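Local coordinates for protein AvrRxo1-ORF1 (Xanthomonas oryzae pv. oryzicola, PDB 4Z8T) that is a type III effector that carries a polynucleotide kinase domain and probably phosphorylates a nucleotide-type substrate, and that binds its chaperone-like partner AvrRxo1-ORF2, at residues A[37-40]-A[41-45]. Sequence-based numbering, arbitrary orientation.
Sequences RKLH and EKLLD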
ATOM      1  N   ARG A  37      41.287 -13.255  25.745  1.00 26.20           N
ATOM      2  CA  ARG A  37      40.603 -14.113  26.700  1.00 28.83           C
ATOM      3  C   ARG A  37      40.314 -13.330  27.975  1.00 28.85           C
ATOM      4  O   ARG A  37      39.213 -13.407  28.533  1.00 27.10           O
ATOM      5  CB  ARG A  37      41.507 -15.315  27.004  1.00 32.68           C
ATOM      6  CG  ARG A  37      40.809 -16.560  27.508  1.00 38.39           C
ATOM      7  CD  ARG A  37      41.614 -17.813  27.154  1.00 42.17           C
ATOM      8  NE  ARG A  37      43.044 -17.688  27.404  1.00 46.75           N
ATOM      9  CZ  ARG A  37      43.992 -18.143  26.587  1.00 44.55           C
ATOM     10  NH1 ARG A  37      43.666 -18.758  25.461  1.00 46.13           N
ATOM     11  NH2 ARG A  37      45.270 -17.981  26.897  1.00 48.12           N
ATOM     12  N   LYS A  38      41.296 -12.554  28.427  1.00 25.53           N
ATOM     13  CA  LYS A  38      41.137 -11.743  29.630  1.00 25.90           C
ATOM     14  C   LYS A  38      40.079 -10.654  29.446  1.00 24.39           C
ATOM     15  O   LYS A  38      39.298 -10.388  30.361  1.00 26.31           O
ATOM     16  CB  LYS A  38      42.469 -11.110  30.036  1.00 30.67           C
ATOM     17  CG  LYS A  38      43.504 -12.086  30.580  1.00 34.06           C
ATOM     18  CD  LYS A  38      44.765 -11.327  30.997  1.00 37.82           C
ATOM     19  CE  LYS A  38      45.988 -12.239  31.132  1.00 44.10           C
ATOM     20  NZ  LYS A  38      45.937 -13.113  32.335  1.00 46.39           N
ATOM     21  N   LEU A  39      40.074 -10.021  28.278  1.00 23.12           N
ATOM     22  CA  LEU A  39      39.078  -8.990  27.972  1.00 21.42           C
ATOM     23  C   LEU A  39      37.681  -9.593  27.991  1.00 22.01           C
ATOM     24  O   LEU A  39      36.737  -8.995  28.534  1.00 21.58           O
ATOM     25  CB  LEU A  39      39.360  -8.354  26.606  1.00 22.89           C
ATOM     26  CG  LEU A  39      38.368  -7.280  26.143  1.00 23.69           C
ATOM     27  CD1 LEU A  39      38.257  -6.163  27.171  1.00 22.43           C
ATOM     28  CD2 LEU A  39      38.778  -6.726  24.778  1.00 23.01           C
ATOM     29  N   HIS A  40      37.551 -10.775  27.401  1.00 21.08           N
ATOM     30  CA  HIS A  40      36.265 -11.481  27.403  1.00 21.41           C
ATOM     31  C   HIS A  40      35.777 -11.708  28.819  1.00 24.15           C
ATOM     32  O   HIS A  40      34.606 -11.478  29.126  1.00 23.46           O
ATOM     33  CB  HIS A  40      36.380 -12.829  26.695  1.00 22.76           C
ATOM     34  CG  HIS A  40      36.613 -12.723  25.225  1.00 23.32           C
ATOM     35  ND1 HIS A  40      36.995 -13.794  24.448  1.00 26.54           N
ATOM     36  CD2 HIS A  40      36.524 -11.660  24.383  1.00 22.13           C
ATOM     37  CE1 HIS A  40      37.127 -13.403  23.193  1.00 26.67           C
ATOM     38  NE2 HIS A  40      36.851 -12.111  23.129  1.00 24.38           N
ATOM     39  N   GLU A  41      36.671 -12.186  29.681  1.00 26.05           N
ATOM     40  CA  GLU A  41      36.301 -12.494  31.053  1.00 24.66           C
ATOM     41  C   GLU A  41      35.847 -11.238  31.783  1.00 23.39           C
ATOM     42  O   GLU A  41      34.880 -11.259  32.550  1.00 25.70           O
ATOM     43  CB  GLU A  41      37.473 -13.175  31.781  1.00 27.15           C
ATOM     44  CG  GLU A  41      37.806 -14.548  31.208  1.00 32.37           C
ATOM     45  CD  GLU A  41      39.210 -15.039  31.560  1.00 37.01           C
ATOM     46  OE1 GLU A  41      39.947 -14.337  32.290  1.00 40.38           O
ATOM     47  OE2 GLU A  41      39.577 -16.137  31.091  1.00 40.67           O
ATOM     48  N   LYS A  42      36.540 -10.136  31.527  1.00 22.67           N
ATOM     49  CA  LYS A  42      36.210  -8.872  32.158  1.00 21.86           C
ATOM     50  C   LYS A  42      34.832  -8.393  31.708  1.00 23.16           C
ATOM     51  O   LYS A  42      34.014  -7.991  32.529  1.00 23.29           O
ATOM     52  CB  LYS A  42      37.246  -7.805  31.817  1.00 24.26           C
ATOM     53  CG  LYS A  42      36.980  -6.496  32.535  1.00 27.44           C
ATOM     54  CD  LYS A  42      37.929  -5.382  32.118  1.00 33.36           C
ATOM     55  CE  LYS A  42      37.545  -4.794  30.772  1.00 34.11           C
ATOM     56  NZ  LYS A  42      38.216  -3.476  30.534  1.00 37.11           N
ATOM     57  N   LEU A  43      34.585  -8.433  30.407  1.00 21.03           N
ATOM     58  CA  LEU A  43      33.305  -7.955  29.894  1.00 21.28           C
ATOM     59  C   LEU A  43      32.140  -8.826  30.357  1.00 21.80           C
ATOM     60  O   LEU A  43      31.054  -8.304  30.646  1.00 21.52           O
ATOM     61  CB  LEU A  43      33.336  -7.846  28.372  1.00 20.01           C
ATOM     62  CG  LEU A  43      34.399  -6.875  27.849  1.00 20.55           C
ATOM     63  CD1 LEU A  43      34.305  -6.780  26.339  1.00 21.33           C
ATOM     64  CD2 LEU A  43      34.242  -5.512  28.464  1.00 23.83           C
ATOM     65  N   LEU A  44      32.359 -10.138  30.435  1.00 23.08           N
ATOM     66  CA  LEU A  44      31.296 -11.040  30.886  1.00 21.27           C
ATOM     67  C   LEU A  44      31.023 -10.838  32.366  1.00 23.92           C
ATOM     68  O   LEU A  44      29.871 -10.903  32.801  1.00 24.50           O
ATOM     69  CB  LEU A  44      31.642 -12.502  30.597  1.00 22.37           C
ATOM     70  CG  LEU A  44      31.569 -12.899  29.125  1.00 25.95           C
ATOM     71  CD1 LEU A  44      32.138 -14.281  28.876  1.00 28.22           C
ATOM     72  CD2 LEU A  44      30.123 -12.826  28.628  1.00 26.84           C
ATOM     73  N   ASP A  45      32.073 -10.580  33.144  1.00 22.88           N
ATOM     74  CA  ASP A  45      31.884 -10.304  34.566  1.00 24.01           C
ATOM     75  C   ASP A  45      31.044  -9.052  34.763  1.00 24.12           C
ATOM     76  O   ASP A  45      30.153  -9.016  35.620  1.00 24.18           O
ATOM     77  CB  ASP A  45      33.229 -10.136  35.282  1.00 24.94           C
ATOM     78  CG  ASP A  45      33.962 -11.448  35.472  1.00 31.88           C
ATOM     79  OD1 ASP A  45      33.323 -12.517  35.394  1.00 34.70           O
ATOM     80  OD2 ASP A  45      35.186 -11.410  35.717  1.00 36.90           O
TER
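Early in the long alpha-helix 34-60, residues 37-40 and 41-45 form consecutive turns joined by four i+4 to i (N-H to O) backbone hydrogen bonds, from Glu41, Lys42, Leu43 and Leu44 N to Arg37, Lys38, Leu39 and His40 O respectively. This pattern, with N-H...O angles of 155-165°, is the evidence for regular alpha-helix. On the buried side Leu39 and Leu43 meet obliquely: Leu39 CD1 lies 4.0 Å from Leu43 CG. Leu39 CG stands anti to its own N (chi1 178°), which carries the branch along the helix, where CD1 also reaches 3.9 Å from Lys42 CE. This methyl thus packs against the Lys42 aliphatic chain, whose NZ forms a salt bridge with Glu115. Both leucines touch Leu111 of helix 108-113. His40, buried beside helix 123-141, hydrogen-bonds through NE2 to Glu129 and meets Trp32 edge-to-face. On the more open side Arg37 and Glu41 run side by side, Glu41 CG 3.2 Å from Arg37 O. Arg37 NE remains 5.3 Å from Glu41 OE2, too far for a salt bridge. Any attraction between these opposite charges is therefore probably diffuse; the backbone hydrogen bonds and the leucine contact join the two turns.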